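Enoyl-acyl carrier protein reductase (Uncultured bacterium, PDB 6KIA) probably catalyses the NADH-dependent reduction of enoyl-acyl carrier protein in bacterial fatty acid synthesis, and is associated with triclosan resistance as an enzyme of a novel type. Local coordinates at residues A[113-118]-A[191-197]; A[178-182]-A[373-378]; A[242-246]-A[423-427]; A[312-318]-A[430-434]; A[331-337]-A[385-389]. All blocks are in the same frame, centred on the assembly; numbering follows the deposited sequence.

In the fold
All five contacts belong to one chain that binds NADH and is built round a largely parallel sheet, consistent with its Rossmann-type family. Of interactions 2 and 3, the latter is nearer the cofactor: the Thr244 side chain is about 7 Å from the NADH, against about 12 Å for Tyr179 in interaction 2. Interactions 3 and 4 share helix 426-436 and touch, with Asp427 O 3.7 Å from Glu316 CG. Interactions 1 and 2 meet where Leu192 CB lies 3.4 Å from Ile178 CD1. Interaction 5 lies about 7 Å from interaction 2 at their nearest atoms, while interactions 1 and 4, centres 46 Å apart, occupy opposite sides of the chain's centre.

Interaction 1: A[113-118]-A[191-197]; sequences WQDDKL and ALLNSDL
Trp113 begins the contact by turning the six-membered part of its indole toward the break between helices 189-194 and 196-219. Ser195 OG lies in the ring plane at the indole edge, 3.5 Å from CZ3, and Leu197 CD2 approaches CE3 obliquely; Ile174 of helix 169-180 also packs on this tryptophan. A chi1 of 70° sets CG between the backbone N and the carbonyl carbon, swinging the indole inward. Gln114 lays its CG over one face of that ring, and its OE1 and Ala191 O accept from the same water. Two further ordered waters meet the carbonyl of Asp116, one accepting from the backbone N of Asp196 and the other from that of Leu197, the amides that open helix 196-219. Lys117 crosses Asp196 at about a right angle, its CD 3.4 Å from OD2, whereas NZ stops 4.0 Å from OD1; a water hydrogen-bonded to OD1 reaches NZ weakly. Leu118 supplies the direct bond between the segments: its backbone N donates to Asp196 OD2 at 2.8 Å and 164°, and OD2 receives it on its anti lone pair, the one away from OD1. Ser195 OG donates to Leu192 O at 2.6 Å and also accepts from Gly198 N. The arrangement is that of a serine N-cap at a helix-helix junction, bound through carboxylate and water to the loop before helix 120-146.

Interaction 2: A[178-182]-A[373-378]; sequences IYKGR and ADIMIG
Ile377 and Arg182 meet where the C-terminal end of helix 169-180 packs on the side of helix 370-385, with no hydrogen bond between the two segments. The two branches of Ile377 divide the work. CG2 stands anti to the backbone N and sits 3.6 Å above one face of the Arg182 guanidinium, offset toward its rim, while CD1 reaches back to the helix end and comes 3.3 Å from Tyr179 O. The arginine is extended through chi2 and then bends at chi3 (-73°), a turn that carries the guanidinium along the helix surface to Gly378, whose CA lies 3.5 Å from NH2. Farther back, Arg182 CG passes Ala373 O and Arg182 CD meets Asp374 OD1. The charged groups stay apart, with Arg182 NE 4.8 Å from Asp374 OD1 and the guanidinium and carboxylate planes at 58°; a long, weak ion pair links Arg182 NH1 to Asp381. Val300 also touches Ile377, and Tyr179 points away from this helix to bond Thr261 through its hydroxyl. Where Gly181 leaves the helix, its carbonyl oxygen turns to the methyl of Ala373, with O and CB 3.4 Å apart.

Interaction 3: A[242-246]-A[423-427]; sequences HGTEI and WLSHD
Three hydrogen bonds join Trp423, Ser425 and His426 to the 242-246 segment. Trp423 NE1 donates to His242 O at 3.1 Å; the oxygen lies in the indole plane, but the donor stands well above the carbonyl plane, and the same oxygen also accepts from Trp254. Glu245 is gripped through both backbone polar atoms: its N donates to Ser425 OG (2.9 Å), and its O receives His426 N at a C=O...N angle of 170°. Two waters add bridges, one between Thr244 OG1 and Leu424 O, the other between Glu245 OE1 and Ser425 OG; the glutamate's stronger partner is Arg8, which also pairs with Asp427.

Trp423 CZ2 comes 3.4 Å from His242 CB, and the six-membered ring of Trp423 is set obliquely to the His242 ring, planes 41° apart. Ile246 puts CG2 over the His426 imidazole in a CH-pi contact, 3.5 Å from its centroid; chi1 of 74° places CG2 anti to the carbonyl carbon, where it covers the ring.

The buried contact ties the start of hairpin strand 244-248, close to NADH, to the turn between strand 421-423, which pairs in parallel with 283-287, and helix 426-436; Glu270 of helix 263-278 is hydrogen-bonded to His242 ND1.

Interaction 4: A[312-318]-A[430-434]; sequences ALKKENG and AKQLN
Asn434 carries the polar part of this contact, giving its ND2 to two backbone carbonyls at the end of helix 309-315. The bond to Leu313 O is 2.8 Å and 157° at the hydrogen, and it lies in the carbonyl plane on a lone pair. The second, to Glu316 O at 3.0 Å, comes from above that carbonyl's plane, 61° out of it. One amide nitrogen therefore satisfies two acceptors where the chain leaves the helix, Glu316 being the centre of an inverse gamma turn. The Glu316 side chain bends at chi2 (-58°) and lies across Lys431, OE1 3.2 Å from CE. This is an approach to the aliphatic chain, since NZ remains 4.5 Å from OE1. The polar ends find other partners: Glu316 OE2 is hydrogen-bonded to Tyr252 OH, and Lys431 NZ weakly to Arg8 O. Beside these groups the Ala430 methyl fits among Ala312 CB (3.8 Å), Leu313 CD2 and Glu316 CG, and Leu313 CD2 also meets Leu433 CD1. Helix 320-331 closes over Leu313 and Asn434 through Ala322. The whole is characteristic of close helix-helix packing around a small alanine, with an asparagine of the neighbouring helix donating to two carbonyls where helix 309-315 ends.

Interaction 5: A[331-337]-A[385-389]; sequences EVLSEGH and KMHKS
Leu333 sets its CD2 methyl over the centre of the His387 imidazole, a CH-pi contact 3.7 Å from the centroid and 5° off the ring normal. It accompanies a single antiparallel beta bridge between Leu333 and His387, a non-hydrogen-bonded pair, which joins two interhelical loops. Two backbone bonds bracket the pair: Lys388 N to Val332 O (2.9 Å) and Ser334 N to Met386 O (3.0 Å), both at 165°. The imidazole is fixed in rotation by both nitrogens, ND1 bonding to Ile383 O and NE2 to Val394 N; Val332 CG2 approaches the ring obliquely.

A type II turn from Ser334 to His337 brings the second histidine back over the other loop. There Met386 CA lies over one face of the His337 ring, 4.3 Å from its centroid, and Met386 CG comes 4.0 Å from His337 CD2, while the sulfur is farther off and oblique. Water adds two links, one from Val332 O to Ser389 N and one between Ser334 OG and Lys385 O. Lys388, extended beyond CG, runs along the backbone of the first loop with CE 3.3 Å from Leu333 O, and its NZ ends in the carbonyl plane of Glu331, donating to O at 3.0 Å.

Interaction 1: A[113-118]-A[191-197]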
# COMPACT_ATOMS: atom_id res chain seq x y z
N TRP A 113 -26.13 4.27 -12.91
CA TRP A 113 -25.23 4.62 -11.81
C TRP A 113 -24.61 6.02 -11.90
O TRP A 113 -24.38 6.65 -10.87
CB TRP A 113 -24.10 3.58 -11.68
CG TRP A 113 -23.10 3.61 -12.79
CD1 TRP A 113 -23.12 2.88 -13.93
CD2 TRP A 113 -21.90 4.41 -12.84
NE1 TRP A 113 -22.03 3.18 -14.71
CE2 TRP A 113 -21.26 4.11 -14.06
CE3 TRP A 113 -21.31 5.34 -11.98
CZ2 TRP A 113 -20.06 4.71 -14.44
CZ3 TRP A 113 -20.14 5.94 -12.36
CH2 TRP A 113 -19.51 5.62 -13.57
N GLN A 114 -24.37 6.54 -13.10
CA GLN A 114 -23.69 7.83 -13.22
C GLN A 114 -24.60 8.96 -12.77
O GLN A 114 -24.12 10.02 -12.33
CB GLN A 114 -23.23 8.11 -14.65
CG GLN A 114 -21.96 7.43 -15.06
CD GLN A 114 -21.27 8.10 -16.23
OE1 GLN A 114 -20.96 9.29 -16.19
NE2 GLN A 114 -21.05 7.34 -17.30
N ASP A 115 -25.89 8.72 -12.86
CA ASP A 115 -26.86 9.75 -12.55
C ASP A 115 -27.57 9.50 -11.22
O ASP A 115 -28.27 10.38 -10.72
CB ASP A 115 -27.89 9.82 -13.68
CG ASP A 115 -27.31 10.42 -14.95
OD1 ASP A 115 -26.48 11.34 -14.86
OD2 ASP A 115 -27.69 9.95 -16.04
N ASP A 116 -27.40 8.30 -10.65
CA ASP A 116 -28.04 7.98 -9.36
C ASP A 116 -27.50 8.85 -8.23
O ASP A 116 -26.30 9.12 -8.15
CB ASP A 116 -27.85 6.50 -9.00
CG ASP A 116 -28.83 5.58 -9.73
OD1 ASP A 116 -29.89 6.06 -10.20
OD2 ASP A 116 -28.54 4.37 -9.83
N LYS A 117 -28.39 9.29 -7.35
CA LYS A 117 -28.00 10.19 -6.28
C LYS A 117 -28.22 9.50 -4.94
O LYS A 117 -29.13 8.70 -4.80
CB LYS A 117 -28.79 11.49 -6.36
CG LYS A 117 -28.42 12.33 -7.60
CD LYS A 117 -26.94 12.57 -7.74
CE LYS A 117 -26.70 13.32 -9.03
NZ LYS A 117 -25.28 13.63 -9.33
N LEU A 118 -27.39 9.83 -3.95
CA LEU A 118 -27.49 9.18 -2.65
C LEU A 118 -28.01 10.10 -1.55
O LEU A 118 -27.80 11.32 -1.58
CB LEU A 118 -26.11 8.61 -2.25
CG LEU A 118 -25.61 7.45 -3.12
CD1 LEU A 118 -24.14 7.12 -2.85
CD2 LEU A 118 -26.46 6.23 -2.86
N ALA A 191 -15.47 10.12 -14.63
CA ALA A 191 -16.86 9.66 -14.68
C ALA A 191 -17.26 8.99 -13.36
O ALA A 191 -18.36 9.20 -12.83
CB ALA A 191 -17.08 8.70 -15.86
N LEU A 192 -16.36 8.17 -12.82
CA LEU A 192 -16.62 7.57 -11.52
C LEU A 192 -16.62 8.62 -10.42
O LEU A 192 -17.53 8.68 -9.59
CB LEU A 192 -15.57 6.50 -11.19
CG LEU A 192 -15.71 5.86 -9.81
CD1 LEU A 192 -17.04 5.17 -9.64
CD2 LEU A 192 -14.54 4.90 -9.52
N LEU A 193 -15.56 9.42 -10.39
CA LEU A 193 -15.36 10.32 -9.25
C LEU A 193 -16.43 11.42 -9.15
O LEU A 193 -16.71 11.91 -8.06
CB LEU A 193 -13.95 10.92 -9.28
CG LEU A 193 -12.79 9.94 -9.06
CD1 LEU A 193 -11.57 10.67 -8.52
CD2 LEU A 193 -13.17 8.79 -8.13
N ASN A 194 -17.02 11.80 -10.28
CA ASN A 194 -18.06 12.83 -10.25
C ASN A 194 -19.44 12.29 -9.88
O ASN A 194 -20.35 13.06 -9.53
CB ASN A 194 -18.15 13.54 -11.60
CG ASN A 194 -16.91 14.33 -11.93
OD1 ASN A 194 -16.20 14.81 -11.05
ND2 ASN A 194 -16.63 14.49 -13.23
N SER A 195 -19.62 10.98 -9.97
CA SER A 195 -20.89 10.38 -9.56
C SER A 195 -21.01 10.31 -8.03
O SER A 195 -20.00 10.38 -7.32
CB SER A 195 -21.03 8.99 -10.16
OG SER A 195 -20.11 8.09 -9.57
N ASP A 196 -22.23 10.17 -7.52
CA ASP A 196 -22.40 9.99 -6.08
C ASP A 196 -21.75 8.68 -5.63
O ASP A 196 -21.18 8.61 -4.54
CB ASP A 196 -23.88 10.03 -5.68
CG ASP A 196 -24.38 11.44 -5.44
OD1 ASP A 196 -23.69 12.40 -5.85
OD2 ASP A 196 -25.45 11.58 -4.81
N LEU A 197 -21.82 7.65 -6.48
CA LEU A 197 -21.10 6.40 -6.20
C LEU A 197 -19.61 6.64 -5.91
O LEU A 197 -19.08 6.17 -4.89
CB LEU A 197 -21.23 5.43 -7.38
CG LEU A 197 -20.45 4.13 -7.25
CD1 LEU A 197 -21.01 3.31 -6.11
CD2 LEU A 197 -20.46 3.35 -8.59
O HOH W 1 -24.01 7.50 -8.42
O HOH W 2 -24.43 10.52 -9.48
O HOH W 3 -20.13 10.86 -13.82
O HOH W 4 -22.43 13.61 -7.98

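Interaction 2: A[178-182]-A[373-378]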
# COMPACT_ATOMS: atom_id res chain seq x y z
N ILE A 178 -12.90 1.26 -16.18
CA ILE A 178 -11.98 2.33 -15.81
C ILE A 178 -10.51 1.89 -15.84
O ILE A 178 -9.64 2.62 -16.31
CB ILE A 178 -12.30 2.89 -14.41
CG1 ILE A 178 -13.65 3.60 -14.44
CG2 ILE A 178 -11.21 3.87 -13.97
CD1 ILE A 178 -14.12 4.03 -13.09
N TYR A 179 -10.26 0.67 -15.39
CA TYR A 179 -8.88 0.22 -15.22
C TYR A 179 -8.37 -0.53 -16.43
O TYR A 179 -7.16 -0.52 -16.69
CB TYR A 179 -8.76 -0.66 -13.97
CG TYR A 179 -9.04 0.08 -12.68
CD1 TYR A 179 -8.54 1.36 -12.47
CD2 TYR A 179 -9.84 -0.48 -11.69
CE1 TYR A 179 -8.80 2.06 -11.30
CE2 TYR A 179 -10.11 0.21 -10.51
CZ TYR A 179 -9.58 1.47 -10.32
OH TYR A 179 -9.84 2.17 -9.16
N LYS A 180 -9.28 -1.15 -17.20
CA LYS A 180 -8.86 -1.97 -18.36
C LYS A 180 -9.45 -1.56 -19.71
O LYS A 180 -9.05 -2.10 -20.74
CB LYS A 180 -9.22 -3.44 -18.11
CG LYS A 180 -8.70 -4.03 -16.81
CD LYS A 180 -9.23 -5.45 -16.60
CE LYS A 180 -8.47 -6.18 -15.49
NZ LYS A 180 -8.55 -5.49 -14.16
N GLY A 181 -10.37 -0.60 -19.72
CA GLY A 181 -11.11 -0.27 -20.93
C GLY A 181 -10.37 0.55 -21.96
O GLY A 181 -9.71 1.54 -21.63
N ARG A 182 -10.44 0.10 -23.20
CA ARG A 182 -9.88 0.81 -24.34
C ARG A 182 -10.94 1.05 -25.40
O ARG A 182 -11.96 0.37 -25.42
CB ARG A 182 -8.74 -0.00 -24.94
CG ARG A 182 -7.44 0.10 -24.19
CD ARG A 182 -6.34 -0.60 -24.98
NE ARG A 182 -6.51 -2.05 -24.90
CZ ARG A 182 -5.69 -2.93 -25.48
NH1 ARG A 182 -5.93 -4.22 -25.33
NH2 ARG A 182 -4.65 -2.52 -26.18
N ALA A 373 -4.97 5.00 -21.78
CA ALA A 373 -5.47 3.62 -21.75
C ALA A 373 -4.90 2.77 -22.86
O ALA A 373 -4.46 1.64 -22.64
CB ALA A 373 -7.00 3.61 -21.81
N ASP A 374 -4.88 3.33 -24.07
CA ASP A 374 -4.39 2.56 -25.20
C ASP A 374 -2.92 2.20 -25.01
O ASP A 374 -2.54 1.04 -25.17
CB ASP A 374 -4.58 3.33 -26.51
CG ASP A 374 -5.94 3.09 -27.13
OD1 ASP A 374 -6.22 1.95 -27.57
OD2 ASP A 374 -6.73 4.05 -27.21
N ILE A 375 -2.10 3.20 -24.68
CA ILE A 375 -0.67 2.91 -24.60
C ILE A 375 -0.30 2.08 -23.35
O ILE A 375 0.58 1.20 -23.42
CB ILE A 375 0.16 4.22 -24.65
CG1 ILE A 375 1.64 3.90 -24.87
CG2 ILE A 375 -0.06 5.10 -23.43
CD1 ILE A 375 2.52 5.13 -24.99
N MET A 376 -0.96 2.34 -22.23
CA MET A 376 -0.63 1.64 -20.97
C MET A 376 -1.12 0.20 -21.01
O MET A 376 -0.38 -0.74 -20.73
CB MET A 376 -1.21 2.36 -19.76
CG MET A 376 -0.89 1.63 -18.47
SD MET A 376 -1.44 2.53 -16.99
CE MET A 376 -3.22 2.40 -17.20
N ILE A 377 -2.38 0.01 -21.37
CA ILE A 377 -2.90 -1.35 -21.41
C ILE A 377 -2.29 -2.14 -22.56
O ILE A 377 -1.98 -3.33 -22.40
CB ILE A 377 -4.44 -1.33 -21.54
CG1 ILE A 377 -5.05 -0.50 -20.42
CG2 ILE A 377 -5.00 -2.76 -21.62
CD1 ILE A 377 -5.05 -1.18 -19.08
N GLY A 378 -2.07 -1.48 -23.70
CA GLY A 378 -1.43 -2.12 -24.83
C GLY A 378 -0.03 -2.60 -24.47
O GLY A 378 0.35 -3.75 -24.74

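Interaction 3: A[242-246]-A[423-427]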
# COMPACT_ATOMS: atom_id res chain seq x y z
N HIS A 242 2.74 7.62 -3.66
CA HIS A 242 2.63 9.00 -4.15
C HIS A 242 3.56 9.14 -5.34
O HIS A 242 4.34 10.11 -5.44
CB HIS A 242 2.98 10.00 -3.05
CG HIS A 242 2.48 11.39 -3.32
ND1 HIS A 242 2.29 12.32 -2.31
CD2 HIS A 242 2.14 12.01 -4.47
CE1 HIS A 242 1.82 13.44 -2.84
NE2 HIS A 242 1.73 13.29 -4.15
N GLY A 243 3.56 8.12 -6.19
CA GLY A 243 4.49 8.07 -7.31
C GLY A 243 5.89 7.70 -6.87
O GLY A 243 6.23 7.75 -5.68
N THR A 244 6.74 7.36 -7.84
CA THR A 244 8.06 6.82 -7.54
C THR A 244 9.12 7.29 -8.56
O THR A 244 8.81 7.40 -9.75
CB THR A 244 8.00 5.28 -7.54
OG1 THR A 244 7.03 4.85 -6.57
CG2 THR A 244 9.37 4.65 -7.26
N GLU A 245 10.34 7.58 -8.10
CA GLU A 245 11.41 7.92 -9.05
C GLU A 245 12.01 6.66 -9.63
O GLU A 245 12.47 5.74 -8.90
CB GLU A 245 12.51 8.75 -8.40
CG GLU A 245 12.04 10.09 -7.87
CD GLU A 245 13.16 10.90 -7.23
OE1 GLU A 245 13.77 10.40 -6.28
OE2 GLU A 245 13.42 12.04 -7.68
N ILE A 246 12.03 6.60 -10.95
CA ILE A 246 12.59 5.46 -11.64
C ILE A 246 13.52 5.97 -12.74
O ILE A 246 13.41 7.13 -13.13
CB ILE A 246 11.47 4.58 -12.24
CG1 ILE A 246 10.83 5.23 -13.48
CG2 ILE A 246 10.44 4.19 -11.17
CD1 ILE A 246 9.69 4.40 -14.10
N TRP A 423 10.15 9.28 0.54
CA TRP A 423 10.04 8.40 -0.63
C TRP A 423 11.18 7.38 -0.66
O TRP A 423 12.36 7.74 -0.53
CB TRP A 423 10.06 9.22 -1.93
CG TRP A 423 8.75 9.71 -2.47
CD1 TRP A 423 8.10 9.24 -3.59
CD2 TRP A 423 7.95 10.79 -1.97
NE1 TRP A 423 6.97 9.97 -3.82
CE2 TRP A 423 6.83 10.92 -2.83
CE3 TRP A 423 8.06 11.65 -0.88
CZ2 TRP A 423 5.83 11.88 -2.63
CZ3 TRP A 423 7.06 12.63 -0.69
CH2 TRP A 423 5.97 12.72 -1.56
N LEU A 424 10.81 6.11 -0.87
CA LEU A 424 11.77 5.05 -1.15
C LEU A 424 11.66 4.75 -2.64
O LEU A 424 10.75 4.03 -3.05
CB LEU A 424 11.45 3.80 -0.32
CG LEU A 424 11.33 4.04 1.20
CD1 LEU A 424 11.06 2.73 1.91
CD2 LEU A 424 12.63 4.67 1.71
N SER A 425 12.52 5.34 -3.46
CA SER A 425 12.45 5.11 -4.91
C SER A 425 13.44 4.02 -5.34
O SER A 425 14.10 3.42 -4.49
CB SER A 425 12.67 6.42 -5.67
OG SER A 425 11.54 7.27 -5.43
N HIS A 426 13.55 3.76 -6.65
CA HIS A 426 14.37 2.66 -7.11
C HIS A 426 15.84 2.81 -6.75
O HIS A 426 16.53 1.80 -6.64
CB HIS A 426 14.27 2.49 -8.64
CG HIS A 426 12.97 1.91 -9.08
ND1 HIS A 426 12.73 1.53 -10.39
CD2 HIS A 426 11.83 1.65 -8.40
CE1 HIS A 426 11.50 1.07 -10.49
NE2 HIS A 426 10.93 1.12 -9.30
N ASP A 427 16.30 4.05 -6.63
CA ASP A 427 17.71 4.27 -6.34
C ASP A 427 18.11 3.70 -4.98
O ASP A 427 19.00 2.83 -4.89
CB ASP A 427 18.07 5.77 -6.44
CG ASP A 427 17.32 6.66 -5.46
OD1 ASP A 427 16.13 6.42 -5.14
OD2 ASP A 427 17.95 7.63 -4.98
O HOH W 5 8.50 5.49 -4.15
O HOH W 6 12.69 9.21 -4.05

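Interaction 4: A[312-318]-A[430-434]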
# COMPACT_ATOMS: atom_id res chain seq x y z
N ALA A 312 18.37 -0.01 -12.37
CA ALA A 312 18.84 0.55 -11.11
C ALA A 312 19.75 -0.44 -10.42
O ALA A 312 20.77 -0.04 -9.81
CB ALA A 312 17.65 0.94 -10.22
N LEU A 313 19.43 -1.73 -10.54
CA LEU A 313 20.26 -2.72 -9.86
C LEU A 313 21.67 -2.65 -10.44
O LEU A 313 22.65 -2.83 -9.72
CB LEU A 313 19.71 -4.13 -10.00
CG LEU A 313 18.43 -4.43 -9.24
CD1 LEU A 313 18.01 -5.88 -9.43
CD2 LEU A 313 18.54 -4.07 -7.76
N LYS A 314 21.77 -2.36 -11.74
CA LYS A 314 23.09 -2.30 -12.36
C LYS A 314 23.76 -0.99 -12.00
O LYS A 314 24.97 -0.95 -11.72
CB LYS A 314 22.96 -2.43 -13.89
CG LYS A 314 22.68 -3.84 -14.36
CD LYS A 314 23.14 -4.01 -15.81
CE LYS A 314 23.39 -5.46 -16.15
NZ LYS A 314 23.31 -5.66 -17.63
N LYS A 315 22.97 0.07 -11.95
CA LYS A 315 23.52 1.41 -11.79
C LYS A 315 24.09 1.62 -10.39
O LYS A 315 25.12 2.28 -10.20
CB LYS A 315 22.42 2.43 -12.06
CG LYS A 315 22.84 3.87 -11.94
CD LYS A 315 21.66 4.79 -12.25
CE LYS A 315 22.05 6.26 -12.20
NZ LYS A 315 22.96 6.59 -13.33
N GLU A 316 23.45 1.01 -9.40
CA GLU A 316 23.83 1.26 -8.02
C GLU A 316 24.88 0.30 -7.51
O GLU A 316 24.69 -0.40 -6.52
CB GLU A 316 22.57 1.23 -7.15
CG GLU A 316 21.57 2.28 -7.55
CD GLU A 316 22.12 3.70 -7.51
OE1 GLU A 316 22.99 4.00 -6.66
OE2 GLU A 316 21.66 4.54 -8.32
N ASN A 317 26.02 0.28 -8.20
CA ASN A 317 27.14 -0.60 -7.88
C ASN A 317 26.72 -2.07 -7.94
O ASN A 317 27.03 -2.87 -7.04
CB ASN A 317 27.73 -0.27 -6.51
CG ASN A 317 29.08 -0.94 -6.27
OD1 ASN A 317 29.27 -1.67 -5.29
ND2 ASN A 317 30.01 -0.72 -7.18
N GLY A 318 25.96 -2.43 -8.98
CA GLY A 318 25.55 -3.81 -9.15
C GLY A 318 26.78 -4.67 -9.45
O GLY A 318 27.71 -4.22 -10.11
N ALA A 430 17.65 -0.12 -4.75
CA ALA A 430 18.71 -0.85 -5.44
C ALA A 430 19.99 -0.83 -4.61
O ALA A 430 20.67 -1.86 -4.49
CB ALA A 430 18.93 -0.25 -6.84
N LYS A 431 20.32 0.32 -4.02
CA LYS A 431 21.49 0.41 -3.12
C LYS A 431 21.38 -0.60 -1.97
O LYS A 431 22.33 -1.37 -1.71
CB LYS A 431 21.63 1.81 -2.53
CG LYS A 431 22.05 2.90 -3.50
CD LYS A 431 22.24 4.22 -2.78
CE LYS A 431 22.83 5.27 -3.70
NZ LYS A 431 22.85 6.60 -3.03
N GLN A 432 20.23 -0.61 -1.31
CA GLN A 432 19.97 -1.55 -0.22
C GLN A 432 20.10 -3.02 -0.70
O GLN A 432 20.73 -3.85 -0.04
CB GLN A 432 18.56 -1.30 0.39
CG GLN A 432 18.22 -2.36 1.37
CD GLN A 432 18.96 -2.18 2.69
OE1 GLN A 432 19.02 -1.08 3.24
NE2 GLN A 432 19.67 -3.21 3.11
N LEU A 433 19.53 -3.35 -1.86
CA LEU A 433 19.55 -4.74 -2.31
C LEU A 433 20.96 -5.19 -2.72
O LEU A 433 21.38 -6.31 -2.42
CB LEU A 433 18.61 -4.91 -3.50
CG LEU A 433 17.10 -4.88 -3.19
CD1 LEU A 433 16.28 -4.67 -4.45
CD2 LEU A 433 16.75 -6.20 -2.50
N ASN A 434 21.72 -4.30 -3.34
CA ASN A 434 23.08 -4.67 -3.73
C ASN A 434 23.94 -4.83 -2.48
O ASN A 434 24.76 -5.74 -2.42
CB ASN A 434 23.65 -3.67 -4.72
CG ASN A 434 23.13 -3.91 -6.14
OD1 ASN A 434 22.79 -5.04 -6.51
ND2 ASN A 434 23.03 -2.84 -6.91

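Interaction 5: A[331-337]-A[385-389]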
# COMPACT_ATOMS: atom_id res chain seq x y z
N GLU A 331 15.12 -15.71 -17.86
CA GLU A 331 14.64 -17.08 -17.92
C GLU A 331 13.12 -17.25 -18.00
O GLU A 331 12.65 -18.26 -18.49
CB GLU A 331 15.18 -17.87 -16.72
CG GLU A 331 16.62 -18.34 -16.93
CD GLU A 331 17.23 -18.94 -15.68
OE1 GLU A 331 16.64 -18.78 -14.59
OE2 GLU A 331 18.31 -19.56 -15.78
N VAL A 332 12.32 -16.27 -17.56
CA VAL A 332 10.88 -16.44 -17.64
C VAL A 332 10.28 -15.93 -18.97
O VAL A 332 9.09 -16.11 -19.22
CB VAL A 332 10.14 -15.75 -16.46
CG1 VAL A 332 10.55 -16.39 -15.14
CG2 VAL A 332 10.40 -14.25 -16.44
N LEU A 333 11.11 -15.34 -19.83
CA LEU A 333 10.65 -14.88 -21.14
C LEU A 333 10.78 -16.00 -22.19
O LEU A 333 11.71 -16.81 -22.14
CB LEU A 333 11.44 -13.64 -21.58
CG LEU A 333 11.31 -12.42 -20.66
CD1 LEU A 333 12.18 -11.27 -21.15
CD2 LEU A 333 9.84 -12.01 -20.59
N SER A 334 9.83 -16.03 -23.12
CA SER A 334 9.83 -17.02 -24.21
C SER A 334 11.09 -16.88 -25.03
O SER A 334 11.65 -15.79 -25.13
CB SER A 334 8.60 -16.85 -25.10
OG SER A 334 7.40 -16.88 -24.37
N GLU A 335 11.54 -17.99 -25.60
CA GLU A 335 12.67 -17.96 -26.53
C GLU A 335 12.40 -16.96 -27.65
O GLU A 335 11.29 -16.89 -28.18
CB GLU A 335 12.95 -19.35 -27.12
CG GLU A 335 14.43 -19.58 -27.43
CD GLU A 335 14.67 -20.81 -28.29
OE1 GLU A 335 13.77 -21.67 -28.38
OE2 GLU A 335 15.78 -20.93 -28.86
N GLY A 336 13.40 -16.17 -28.00
CA GLY A 336 13.20 -15.20 -29.06
C GLY A 336 12.83 -13.84 -28.53
O GLY A 336 12.83 -12.85 -29.25
N HIS A 337 12.47 -13.76 -27.25
CA HIS A 337 12.23 -12.46 -26.66
C HIS A 337 13.36 -12.14 -25.71
O HIS A 337 13.68 -12.96 -24.84
CB HIS A 337 10.88 -12.40 -25.92
CG HIS A 337 9.69 -12.42 -26.83
ND1 HIS A 337 8.86 -13.51 -26.95
CD2 HIS A 337 9.21 -11.48 -27.67
CE1 HIS A 337 7.90 -13.23 -27.81
NE2 HIS A 337 8.09 -12.01 -28.27
N LYS A 385 2.64 -10.90 -22.83
CA LYS A 385 2.68 -11.94 -23.85
C LYS A 385 4.11 -12.32 -24.23
O LYS A 385 4.31 -13.35 -24.90
CB LYS A 385 1.93 -11.52 -25.11
CG LYS A 385 0.44 -11.26 -24.95
CD LYS A 385 -0.15 -10.85 -26.30
CE LYS A 385 -1.42 -10.03 -26.16
NZ LYS A 385 -2.06 -10.20 -24.83
N MET A 386 5.09 -11.55 -23.76
CA MET A 386 6.49 -11.98 -23.92
C MET A 386 6.92 -13.17 -23.04
O MET A 386 8.01 -13.71 -23.22
CB MET A 386 7.45 -10.83 -23.63
CG MET A 386 7.36 -9.68 -24.61
SD MET A 386 8.37 -8.34 -24.00
CE MET A 386 8.06 -7.09 -25.25
N HIS A 387 6.06 -13.57 -22.10
CA HIS A 387 6.43 -14.56 -21.10
C HIS A 387 6.11 -15.99 -21.50
O HIS A 387 5.12 -16.24 -22.19
CB HIS A 387 5.73 -14.24 -19.77
CG HIS A 387 6.29 -13.04 -19.08
ND1 HIS A 387 6.09 -11.75 -19.52
CD2 HIS A 387 7.05 -12.93 -17.96
CE1 HIS A 387 6.70 -10.90 -18.71
NE2 HIS A 387 7.31 -11.59 -17.77
N LYS A 388 6.96 -16.93 -21.05
CA LYS A 388 6.70 -18.35 -21.26
C LYS A 388 5.34 -18.70 -20.69
O LYS A 388 4.54 -19.40 -21.32
CB LYS A 388 7.78 -19.22 -20.60
CG LYS A 388 9.15 -19.11 -21.22
CD LYS A 388 10.12 -20.11 -20.59
CE LYS A 388 11.52 -19.94 -21.18
NZ LYS A 388 12.59 -20.57 -20.35
N SER A 389 5.08 -18.20 -19.49
CA SER A 389 3.86 -18.47 -18.75
C SER A 389 3.38 -17.22 -18.02
O SER A 389 4.16 -16.54 -17.36
CB SER A 389 4.07 -19.59 -17.75
OG SER A 389 2.91 -19.73 -16.96
O HOH W 7 7.15 -17.24 -17.77
O HOH W 8 5.63 -15.49 -25.74